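PDB 2YY7: L-threonine dehydrogenase from Flavobacterium frigidimaris, which probably oxidises L-threonine at its 3-hydroxyl group, using a bound NAD as the coenzyme. Local coordinates for residues T16-K21 / A222-M227; H62-H67 / K108-I113; N96-V101 / R152-Y157; P124-E129 / Q133-E138. One frame throughout, in Å; residues are numbered along the deposited sequence.

How the contacts relate
Three contacts bind helices and loops round one NAD-binding Rossmann sheet, and contact 4 ties together the loop between strand 112-118 and helix 142-161. Contact 1 lies closest to the coenzyme, with the Leu18 side chain about 8 Å from NAD. The Leu98 side chain of contact 3 is about 9 Å from NAD. The side chains of Val64 (contact 2) and Met137 (contact 4) are each about 13 Å from NAD. Contacts 1 and 2 meet where Lys112 NZ is 2.7 Å from Met227 O, a probable hydrogen bond. Contacts 2 and 3 touch where Ile113 CD1 packs 3.3 Å from Val101 O. Contacts 3 and 4 share a long, weak ion pair between Glu138 and Arg152 of different subunits.

Contact 1 (T16-K21 / A222-M227); sequences TELTQK and ATINIM
Thr223 OG1 is held by two hydrogen bonds, with Tyr170 OH on strand 164-174 and with Ala219 O one turn back in its own helix; with the hydroxyl so engaged, it is the methyl that the threonine turns to Leu18. The pair joins two helices of the NAD-binding Rossmann fold. Residues 16-21 belong to helix 13-26, which follows strand 5-8 and whose first turn carries Gln13 and Ile14, both NAD-binding; residues 222-227 belong to helix 216-228. The short axes pass 11.1 Å apart with a crossing angle of -52°, a wide separation that only side chains bridge, and the nearest CA atoms, those of Leu18 and Thr223, are 8.2 Å apart. Leu18 does not set out straight at the other helix, but its CG stands anti to the backbone N (chi1 177°), which swings the branched end across the gap. There CD1 meets the Thr223 methyl, the two side chains crossing at about a right angle. The same CD1 lies 4.3 Å from Ile224 CG1, a looser apolar contact. Lys21, on the partly exposed side, and the buried Ile224 also approach each other at about a right angle beside this pair, but the modelled spacing of their carbons is too short to be trusted in detail. Tyr73 of strand 71-74 touches both Leu18 and Thr223, joining the pair to the sheet. Leu18 CD1 and Thr223 CG2 lie 3.9 Å apart.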
# COMPACT_ATOMS: atom_id res chain seq x y z
N THR A 16 -2.67 -26.52 6.84
CA THR A 16 -2.97 -27.91 7.20
C THR A 16 -3.35 -28.73 5.97
O THR A 16 -2.78 -29.79 5.71
CB THR A 16 -4.13 -27.98 8.22
OG1 THR A 16 -3.73 -27.36 9.45
CG2 THR A 16 -4.51 -29.43 8.50
N GLU A 17 -4.31 -28.22 5.20
CA GLU A 17 -4.79 -28.90 4.00
C GLU A 17 -3.79 -28.80 2.85
O GLU A 17 -3.60 -29.76 2.10
CB GLU A 17 -6.13 -28.31 3.56
CG GLU A 17 -7.26 -28.54 4.55
CD GLU A 17 -7.55 -30.01 4.76
OE1 GLU A 17 -7.79 -30.72 3.76
OE2 GLU A 17 -7.55 -30.47 5.93
N LEU A 18 -3.17 -27.63 2.70
CA LEU A 18 -2.20 -27.39 1.65
C LEU A 18 -1.02 -28.36 1.74
O LEU A 18 -0.57 -28.90 0.74
CB LEU A 18 -1.68 -25.95 1.72
CG LEU A 18 -0.59 -25.57 0.71
CD1 LEU A 18 -1.16 -25.62 -0.70
CD2 LEU A 18 -0.08 -24.19 1.03
N THR A 19 -0.53 -28.56 2.96
CA THR A 19 0.59 -29.47 3.19
C THR A 19 0.21 -30.91 2.83
O THR A 19 0.98 -31.62 2.18
CB THR A 19 1.03 -29.43 4.68
OG1 THR A 19 1.44 -28.10 5.02
CG2 THR A 19 2.21 -30.38 4.92
N GLN A 20 -0.98 -31.33 3.24
CA GLN A 20 -1.45 -32.68 2.96
C GLN A 20 -1.58 -32.93 1.46
O GLN A 20 -1.10 -33.94 0.95
CB GLN A 20 -2.80 -32.94 3.64
CG GLN A 20 -3.29 -34.38 3.52
CD GLN A 20 -4.64 -34.59 4.21
OE1 GLN A 20 -5.64 -33.97 3.85
NE2 GLN A 20 -4.67 -35.48 5.19
N LYS A 21 -2.23 -32.01 0.76
CA LYS A 21 -2.43 -32.14 -0.68
C LYS A 21 -1.11 -32.13 -1.44
O LYS A 21 -0.90 -32.93 -2.35
CB LYS A 21 -3.33 -31.01 -1.18
CG LYS A 21 -3.68 -31.10 -2.66
CD LYS A 21 -4.43 -32.37 -3.01
CE LYS A 21 -4.79 -32.39 -4.49
NZ LYS A 21 -5.50 -33.64 -4.89
N ALA A 222 -6.76 -24.10 -6.22
CA ALA A 222 -6.35 -22.84 -6.83
C ALA A 222 -4.88 -22.58 -6.56
O ALA A 222 -4.12 -22.27 -7.48
CB ALA A 222 -7.20 -21.70 -6.27
N THR A 223 -4.49 -22.72 -5.30
CA THR A 223 -3.11 -22.49 -4.88
C THR A 223 -2.13 -23.38 -5.64
O THR A 223 -1.13 -22.90 -6.17
CB THR A 223 -2.94 -22.75 -3.37
OG1 THR A 223 -3.84 -21.90 -2.64
CG2 THR A 223 -1.51 -22.47 -2.93
N ILE A 224 -2.42 -24.67 -5.68
CA ILE A 224 -1.56 -25.62 -6.37
C ILE A 224 -1.53 -25.41 -7.88
O ILE A 224 -0.47 -25.47 -8.50
CB ILE A 224 -2.00 -27.07 -6.07
CG1 ILE A 224 -1.85 -27.35 -4.57
CG2 ILE A 224 -1.19 -28.06 -6.90
CD1 ILE A 224 -2.33 -28.71 -4.15
N ASN A 225 -2.70 -25.17 -8.48
CA ASN A 225 -2.77 -24.98 -9.92
C ASN A 225 -2.05 -23.74 -10.44
O ASN A 225 -1.38 -23.81 -11.47
CB ASN A 225 -4.22 -24.98 -10.38
CG ASN A 225 -4.86 -26.36 -10.30
OD1 ASN A 225 -4.15 -27.37 -10.26
ND2 ASN A 225 -6.18 -26.41 -10.28
N ILE A 226 -2.16 -22.61 -9.74
CA ILE A 226 -1.48 -21.41 -10.21
C ILE A 226 0.04 -21.60 -10.09
O ILE A 226 0.81 -21.07 -10.89
CB ILE A 226 -1.91 -20.14 -9.41
CG1 ILE A 226 -1.30 -18.89 -10.08
CG2 ILE A 226 -1.45 -20.23 -7.97
CD1 ILE A 226 -1.80 -17.57 -9.52
N MET A 227 0.46 -22.36 -9.09
CA MET A 227 1.88 -22.62 -8.88
C MET A 227 2.47 -23.62 -9.88
O MET A 227 3.64 -23.49 -10.26
CB MET A 227 2.12 -23.11 -7.45
CG MET A 227 2.11 -22.00 -6.41
SD MET A 227 3.52 -20.87 -6.58
CE MET A 227 4.70 -21.66 -5.53

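Contact 2 (H62-H67 / K108-I113); sequences HLVEVH and KKIKKI
Val64 and Ile110 make the tight part of this contact, methyl against methyl, while Lys109 marks the border toward solvent. Val64 CG1 lies 3.7 Å from Ile110 CG2, and Val64 CG2 is 3.9 Å from the same Ile110 CG2, so one isoleucine methyl is set against both branches of the valine. The two side chains cross at about a right angle. Ile110 has CG1 between its backbone N and carbonyl carbon (chi1 64°), the crowded position, an arrangement that leaves CG2 beside the N and facing the valine. Val64 CG1 also rests 3.4 Å from Lys109 O, an apolar methyl against a carbonyl oxygen in plain van der Waals contact. On the loose side, Lys109 begins by pointing at the helix, but its CB stays 4.5 Å from Val64 CG1 and the rest of the chain runs off to put NZ in a salt bridge with Glu61, one turn before Glu65 in helix 57-66. The lysine therefore grips the same helix by charge, at its surface, while the two branched residues hold it by apolar packing within. Just before it, Lys108 has positive phi and ends helix 87-106 in a Schellman motif, turning the chain back toward the sheet. The contact belongs to the parallel alpha/beta layering of the Rossmann fold: Val64 and Ile110 both rest on Ile72 of strand 71-74, Ile110 also leans on Ala105 of helix 87-106, and the chain beyond it enters strand 112-118, paired between strands 71-74 and 164-174.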
# COMPACT_ATOMS: atom_id res chain seq x y z
N HIS A 62 18.22 -20.63 6.55
CA HIS A 62 18.79 -21.90 7.02
C HIS A 62 17.97 -23.12 6.59
O HIS A 62 18.54 -24.15 6.23
CB HIS A 62 18.91 -21.90 8.55
CG HIS A 62 19.33 -23.21 9.12
ND1 HIS A 62 20.59 -23.75 8.92
CD2 HIS A 62 18.66 -24.12 9.87
CE1 HIS A 62 20.67 -24.92 9.52
NE2 HIS A 62 19.51 -25.17 10.11
N LEU A 63 16.65 -23.01 6.64
CA LEU A 63 15.80 -24.13 6.24
C LEU A 63 15.87 -24.33 4.73
O LEU A 63 15.83 -25.46 4.24
CB LEU A 63 14.34 -23.91 6.67
CG LEU A 63 14.10 -23.78 8.17
CD1 LEU A 63 12.61 -23.63 8.46
CD2 LEU A 63 14.65 -25.00 8.89
N VAL A 64 15.98 -23.22 4.00
CA VAL A 64 16.08 -23.28 2.54
C VAL A 64 17.35 -24.04 2.17
O VAL A 64 17.35 -24.84 1.23
CB VAL A 64 16.15 -21.87 1.92
CG1 VAL A 64 16.61 -21.97 0.46
CG2 VAL A 64 14.78 -21.19 1.99
N GLU A 65 18.42 -23.78 2.91
CA GLU A 65 19.70 -24.43 2.64
C GLU A 65 19.76 -25.90 3.07
O GLU A 65 20.19 -26.75 2.29
CB GLU A 65 20.82 -23.63 3.33
CG GLU A 65 22.21 -23.88 2.77
CD GLU A 65 22.73 -25.27 3.08
OE1 GLU A 65 22.79 -25.63 4.28
OE2 GLU A 65 23.09 -26.00 2.13
N VAL A 66 19.31 -26.21 4.28
CA VAL A 66 19.35 -27.60 4.76
C VAL A 66 18.33 -28.52 4.11
O VAL A 66 18.49 -29.74 4.14
CB VAL A 66 19.21 -27.69 6.30
CG1 VAL A 66 20.42 -27.06 6.96
CG2 VAL A 66 17.93 -27.03 6.76
N HIS A 67 17.27 -27.95 3.53
CA HIS A 67 16.26 -28.75 2.85
C HIS A 67 16.27 -28.49 1.35
O HIS A 67 15.37 -28.92 0.63
CB HIS A 67 14.87 -28.49 3.45
CG HIS A 67 14.67 -29.13 4.79
ND1 HIS A 67 14.55 -30.49 4.95
CD2 HIS A 67 14.60 -28.59 6.03
CE1 HIS A 67 14.41 -30.77 6.24
NE2 HIS A 67 14.44 -29.63 6.91
N LYS A 108 18.33 -15.63 -5.61
CA LYS A 108 18.36 -16.90 -6.35
C LYS A 108 18.53 -18.12 -5.44
O LYS A 108 19.01 -19.16 -5.88
CB LYS A 108 19.50 -16.90 -7.38
CG LYS A 108 19.48 -15.72 -8.35
CD LYS A 108 18.30 -15.80 -9.30
CE LYS A 108 18.39 -14.74 -10.38
NZ LYS A 108 17.27 -14.83 -11.36
N LYS A 109 18.14 -17.99 -4.17
CA LYS A 109 18.25 -19.11 -3.24
C LYS A 109 17.04 -20.03 -3.34
O LYS A 109 17.06 -21.16 -2.85
CB LYS A 109 18.43 -18.57 -1.82
CG LYS A 109 19.85 -18.08 -1.57
CD LYS A 109 19.92 -17.13 -0.39
CE LYS A 109 21.35 -16.61 -0.22
NZ LYS A 109 21.39 -15.43 0.70
N ILE A 110 15.97 -19.53 -3.96
CA ILE A 110 14.75 -20.31 -4.19
C ILE A 110 14.29 -19.95 -5.60
O ILE A 110 14.73 -18.94 -6.16
CB ILE A 110 13.63 -20.00 -3.16
CG1 ILE A 110 13.17 -18.55 -3.29
CG2 ILE A 110 14.12 -20.28 -1.74
CD1 ILE A 110 11.97 -18.22 -2.42
N LYS A 111 13.40 -20.75 -6.17
CA LYS A 111 12.94 -20.51 -7.53
C LYS A 111 11.55 -19.90 -7.68
O LYS A 111 11.32 -19.07 -8.56
CB LYS A 111 12.98 -21.81 -8.34
CG LYS A 111 14.34 -22.47 -8.45
CD LYS A 111 14.27 -23.71 -9.33
CE LYS A 111 15.64 -24.37 -9.48
NZ LYS A 111 15.60 -25.57 -10.36
N LYS A 112 10.62 -20.33 -6.83
CA LYS A 112 9.24 -19.87 -6.94
C LYS A 112 8.62 -19.55 -5.59
O LYS A 112 8.98 -20.13 -4.56
CB LYS A 112 8.42 -20.95 -7.66
CG LYS A 112 7.01 -20.55 -8.09
CD LYS A 112 6.28 -21.74 -8.73
CE LYS A 112 6.98 -22.23 -10.00
NZ LYS A 112 6.26 -23.39 -10.64
N ILE A 113 7.66 -18.63 -5.60
CA ILE A 113 6.98 -18.23 -4.38
C ILE A 113 5.48 -18.14 -4.55
O ILE A 113 4.98 -17.70 -5.59
CB ILE A 113 7.43 -16.82 -3.91
CG1 ILE A 113 8.91 -16.83 -3.51
CG2 ILE A 113 6.56 -16.36 -2.73
CD1 ILE A 113 9.46 -15.44 -3.27

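Contact 3 (N96-V101 / R152-Y157); sequences NSLFHV and RWCEYY
Phe99 and Trp153, with CA atoms 8.3 Å apart, face each other from two nearly parallel helices whose short axes lie 11.0 Å apart at 11°. Their rings form a T-shaped (edge-to-face) pair: the Phe99 edge, led by CE1 and CZ, points at one face of the indole's five-membered ring, the centroids 4.7 Å apart and the planes at 75°. Phe99 CZ comes to 3.5 Å from Trp153 NE1 over that face. Phe99 CG lies anti to the carbonyl carbon (chi1 -77°), and this carries the ring toward the other helix although the side chain does not start out that way. Beside the rings, Leu98 CD1 meets Cys154 SG at 4.1 Å. An alanine in place of Trp153 is likely to open a gap opposite the Phe99 edge and to leave Trp91 of the second subunit without one of its two aromatic partners. That Trp91 makes edge-to-face pairs with both Phe99 and Trp153, so the aromatic cluster extends across the dimer interface, consistent with the helix-bundle dimers of related epimerases. Helices 87-106 and 142-161 thus lie side by side, with Leu98 and Cys154 both against Trp115 of strand 112-118.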
# COMPACT_ATOMS: atom_id res chain seq x y z
N ASN A 96 7.37 -7.98 6.80
CA ASN A 96 8.75 -8.46 6.87
C ASN A 96 8.94 -9.92 6.51
O ASN A 96 9.98 -10.29 5.98
CB ASN A 96 9.36 -8.14 8.24
CG ASN A 96 9.59 -6.64 8.43
OD1 ASN A 96 10.11 -5.97 7.54
ND2 ASN A 96 9.21 -6.11 9.59
N SER A 97 7.94 -10.76 6.78
CA SER A 97 8.06 -12.17 6.42
C SER A 97 8.07 -12.25 4.89
O SER A 97 8.79 -13.06 4.31
CB SER A 97 6.89 -12.97 6.99
OG SER A 97 5.65 -12.54 6.45
N LEU A 98 7.28 -11.40 4.25
CA LEU A 98 7.21 -11.38 2.79
C LEU A 98 8.52 -10.86 2.21
O LEU A 98 9.01 -11.39 1.21
CB LEU A 98 6.05 -10.50 2.30
CG LEU A 98 5.91 -10.32 0.79
CD1 LEU A 98 5.72 -11.67 0.10
CD2 LEU A 98 4.73 -9.40 0.50
N PHE A 99 9.09 -9.82 2.82
CA PHE A 99 10.35 -9.28 2.34
C PHE A 99 11.46 -10.33 2.40
O PHE A 99 12.28 -10.43 1.49
CB PHE A 99 10.77 -8.04 3.14
CG PHE A 99 10.01 -6.79 2.78
CD1 PHE A 99 9.94 -6.35 1.45
CD2 PHE A 99 9.37 -6.03 3.76
CE1 PHE A 99 9.24 -5.19 1.11
CE2 PHE A 99 8.68 -4.87 3.43
CZ PHE A 99 8.61 -4.45 2.11
N HIS A 100 11.48 -11.11 3.48
CA HIS A 100 12.50 -12.16 3.62
C HIS A 100 12.40 -13.19 2.50
O HIS A 100 13.40 -13.54 1.89
CB HIS A 100 12.36 -12.89 4.96
CG HIS A 100 12.58 -12.01 6.15
ND1 HIS A 100 13.32 -10.85 6.08
CD2 HIS A 100 12.18 -12.13 7.43
CE1 HIS A 100 13.38 -10.30 7.28
NE2 HIS A 100 12.69 -11.06 8.12
N VAL A 101 11.19 -13.68 2.25
CA VAL A 101 10.98 -14.67 1.20
C VAL A 101 11.26 -14.08 -0.19
O VAL A 101 11.84 -14.75 -1.04
CB VAL A 101 9.54 -15.25 1.24
CG1 VAL A 101 9.32 -16.20 0.06
CG2 VAL A 101 9.33 -15.99 2.55
N ARG A 152 1.86 -4.92 -4.12
CA ARG A 152 2.70 -3.95 -4.82
C ARG A 152 4.15 -4.42 -4.84
O ARG A 152 4.83 -4.32 -5.87
CB ARG A 152 2.61 -2.58 -4.13
CG ARG A 152 1.22 -1.92 -4.13
CD ARG A 152 0.79 -1.45 -5.53
NE ARG A 152 0.16 -2.52 -6.29
CZ ARG A 152 0.56 -2.94 -7.48
NH1 ARG A 152 1.62 -2.38 -8.06
NH2 ARG A 152 -0.09 -3.93 -8.10
N TRP A 153 4.64 -4.93 -3.71
CA TRP A 153 6.02 -5.39 -3.64
C TRP A 153 6.26 -6.68 -4.44
O TRP A 153 7.32 -6.85 -5.03
CB TRP A 153 6.45 -5.57 -2.18
CG TRP A 153 6.88 -4.28 -1.54
CD1 TRP A 153 6.24 -3.60 -0.53
CD2 TRP A 153 8.03 -3.49 -1.88
NE1 TRP A 153 6.93 -2.45 -0.22
CE2 TRP A 153 8.03 -2.36 -1.04
CE3 TRP A 153 9.06 -3.64 -2.82
CZ2 TRP A 153 9.03 -1.37 -1.10
CZ3 TRP A 153 10.06 -2.66 -2.88
CH2 TRP A 153 10.03 -1.54 -2.02
N CYS A 154 5.27 -7.58 -4.47
CA CYS A 154 5.42 -8.81 -5.25
C CYS A 154 5.61 -8.44 -6.71
O CYS A 154 6.47 -8.99 -7.40
CB CYS A 154 4.19 -9.71 -5.10
SG CYS A 154 4.09 -10.57 -3.53
N GLU A 155 4.78 -7.52 -7.19
CA GLU A 155 4.85 -7.07 -8.57
C GLU A 155 6.18 -6.38 -8.84
O GLU A 155 6.79 -6.57 -9.90
CB GLU A 155 3.70 -6.11 -8.86
CG GLU A 155 3.52 -5.79 -10.33
CD GLU A 155 2.35 -4.85 -10.56
OE1 GLU A 155 2.45 -3.67 -10.18
OE2 GLU A 155 1.33 -5.31 -11.13
N TYR A 156 6.64 -5.59 -7.87
CA TYR A 156 7.91 -4.89 -8.01
C TYR A 156 9.03 -5.91 -8.16
O TYR A 156 9.82 -5.83 -9.10
CB TYR A 156 8.19 -4.01 -6.79
CG TYR A 156 9.39 -3.11 -6.97
CD1 TYR A 156 9.27 -1.87 -7.59
CD2 TYR A 156 10.66 -3.52 -6.55
CE1 TYR A 156 10.37 -1.05 -7.80
CE2 TYR A 156 11.78 -2.70 -6.75
CZ TYR A 156 11.62 -1.47 -7.38
OH TYR A 156 12.71 -0.64 -7.58
N TYR A 157 9.11 -6.85 -7.23
CA TYR A 157 10.16 -7.87 -7.28
C TYR A 157 10.13 -8.68 -8.57
O TYR A 157 11.18 -9.09 -9.07
CB TYR A 157 10.05 -8.81 -6.07
CG TYR A 157 10.82 -8.34 -4.86
CD1 TYR A 157 12.02 -8.96 -4.49
CD2 TYR A 157 10.38 -7.26 -4.10
CE1 TYR A 157 12.74 -8.52 -3.39
CE2 TYR A 157 11.09 -6.82 -2.99
CZ TYR A 157 12.28 -7.45 -2.64
OH TYR A 157 12.99 -7.03 -1.54

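Contact 4 (P124-E129 / Q133-E138); sequences PTTPKE and QYTIME
Thr126 and Ile136 meet hydroxyl to carbonyl, and Thr125 and Glu138 hydroxyl to carboxylate, across two loop limbs that run in opposite directions, 175° apart. Thr126 OG1, turned to Ile136 O by standing anti to its own carbonyl carbon (chi1 -61°), donates to it at 2.5 Å, 41° above the carbonyl plane, and receives the N-H of Gly123. Thr125 OG1 donates to Glu138 OE1 at 2.9 Å, from above the plane of the acceptor group, while the two side chains cross at a slant. Ile136 CG2 lies 3.3 Å from Thr125 OG1, the side chains crossing at about a right angle. The limbs belong to the connection from strand 112-118 to helix 142-161 of the Rossmann fold, the helix carrying NAD-binding Lys147. A valine in place of Thr126 would probably leave Ile136 O and Gly123 N without their shared mate. Thr126 crosses Thr135 at about a right angle, with Thr126 CG2 4.1 Å from Thr135 CG2. Pro127 and Thr135 lie alongside, pointing opposite ways, with Pro127 CD 3.2 Å from Thr135 OG1. Tyr134 of the second subunit packs on Thr125 and Glu138, so this part of the loop lies at the dimer interface. Pro124 CD sits 3.5 Å from Glu138 O.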
# COMPACT_ATOMS: atom_id res chain seq x y z
N PRO A 124 -14.09 0.50 1.29
CA PRO A 124 -15.42 1.12 1.23
C PRO A 124 -15.80 1.71 -0.12
O PRO A 124 -16.97 1.76 -0.49
CB PRO A 124 -15.35 2.21 2.31
CG PRO A 124 -14.31 1.71 3.26
CD PRO A 124 -13.27 1.14 2.33
N THR A 125 -14.79 2.16 -0.86
CA THR A 125 -14.98 2.78 -2.16
C THR A 125 -14.88 1.80 -3.33
O THR A 125 -14.98 2.20 -4.49
CB THR A 125 -13.96 3.92 -2.36
OG1 THR A 125 -12.65 3.46 -2.01
CG2 THR A 125 -14.32 5.12 -1.47
N THR A 126 -14.68 0.53 -3.03
CA THR A 126 -14.57 -0.50 -4.06
C THR A 126 -15.96 -1.00 -4.44
O THR A 126 -16.77 -1.29 -3.56
CB THR A 126 -13.76 -1.71 -3.55
OG1 THR A 126 -12.43 -1.30 -3.21
CG2 THR A 126 -13.70 -2.79 -4.61
N PRO A 127 -16.26 -1.10 -5.75
CA PRO A 127 -17.57 -1.58 -6.20
C PRO A 127 -17.87 -2.88 -5.45
O PRO A 127 -17.00 -3.75 -5.34
CB PRO A 127 -17.36 -1.81 -7.69
CG PRO A 127 -16.42 -0.70 -8.05
CD PRO A 127 -15.41 -0.74 -6.91
N LYS A 128 -19.09 -3.02 -4.94
CA LYS A 128 -19.43 -4.20 -4.14
C LYS A 128 -19.86 -5.47 -4.88
O LYS A 128 -19.79 -6.56 -4.30
CB LYS A 128 -20.49 -3.81 -3.11
CG LYS A 128 -20.19 -2.49 -2.41
CD LYS A 128 -20.88 -2.36 -1.07
CE LYS A 128 -20.06 -2.99 0.04
NZ LYS A 128 -18.82 -2.21 0.37
N GLU A 129 -20.28 -5.35 -6.13
CA GLU A 129 -20.71 -6.53 -6.87
C GLU A 129 -19.79 -6.81 -8.07
O GLU A 129 -19.43 -5.91 -8.80
CB GLU A 129 -22.16 -6.36 -7.34
CG GLU A 129 -22.87 -7.69 -7.56
CD GLU A 129 -23.17 -8.43 -6.25
OE1 GLU A 129 -23.14 -9.67 -6.26
OE2 GLU A 129 -23.44 -7.76 -5.23
N GLN A 133 -10.78 -7.08 -11.44
CA GLN A 133 -9.40 -7.37 -11.07
C GLN A 133 -8.67 -6.05 -10.83
O GLN A 133 -7.86 -5.94 -9.90
CB GLN A 133 -8.71 -8.14 -12.21
CG GLN A 133 -7.18 -8.20 -12.08
CD GLN A 133 -6.72 -9.14 -10.98
OE1 GLN A 133 -5.77 -8.84 -10.25
NE2 GLN A 133 -7.38 -10.29 -10.86
N TYR A 134 -8.94 -5.07 -11.68
CA TYR A 134 -8.34 -3.75 -11.56
C TYR A 134 -9.45 -2.79 -11.14
O TYR A 134 -10.38 -2.53 -11.91
CB TYR A 134 -7.75 -3.32 -12.91
CG TYR A 134 -6.70 -4.26 -13.45
CD1 TYR A 134 -5.39 -4.24 -12.96
CD2 TYR A 134 -7.01 -5.19 -14.44
CE1 TYR A 134 -4.42 -5.12 -13.45
CE2 TYR A 134 -6.06 -6.07 -14.94
CZ TYR A 134 -4.77 -6.03 -14.44
OH TYR A 134 -3.83 -6.91 -14.94
N THR A 135 -9.35 -2.27 -9.93
CA THR A 135 -10.38 -1.37 -9.42
C THR A 135 -9.85 -0.50 -8.28
O THR A 135 -8.65 -0.51 -8.00
CB THR A 135 -11.59 -2.20 -8.90
OG1 THR A 135 -12.61 -1.32 -8.41
CG2 THR A 135 -11.16 -3.12 -7.76
N ILE A 136 -10.74 0.24 -7.64
CA ILE A 136 -10.37 1.10 -6.52
C ILE A 136 -10.05 0.22 -5.31
O ILE A 136 -10.77 -0.74 -5.04
CB ILE A 136 -11.54 2.05 -6.17
CG1 ILE A 136 -11.77 3.03 -7.32
CG2 ILE A 136 -11.24 2.79 -4.87
CD1 ILE A 136 -13.02 3.88 -7.17
N MET A 137 -8.97 0.53 -4.60
CA MET A 137 -8.58 -0.24 -3.43
C MET A 137 -8.07 0.65 -2.29
O MET A 137 -6.93 1.13 -2.33
CB MET A 137 -7.51 -1.28 -3.79
CG MET A 137 -7.94 -2.27 -4.88
SD MET A 137 -6.86 -3.72 -5.03
CE MET A 137 -5.43 -3.01 -5.83
N GLU A 138 -8.91 0.87 -1.29
CA GLU A 138 -8.52 1.70 -0.15
C GLU A 138 -8.86 0.95 1.13
O GLU A 138 -9.78 1.33 1.85
CB GLU A 138 -9.25 3.04 -0.18
CG GLU A 138 -8.99 3.86 -1.45
CD GLU A 138 -9.56 5.26 -1.37
OE1 GLU A 138 -10.75 5.40 -1.02
OE2 GLU A 138 -8.83 6.21 -1.69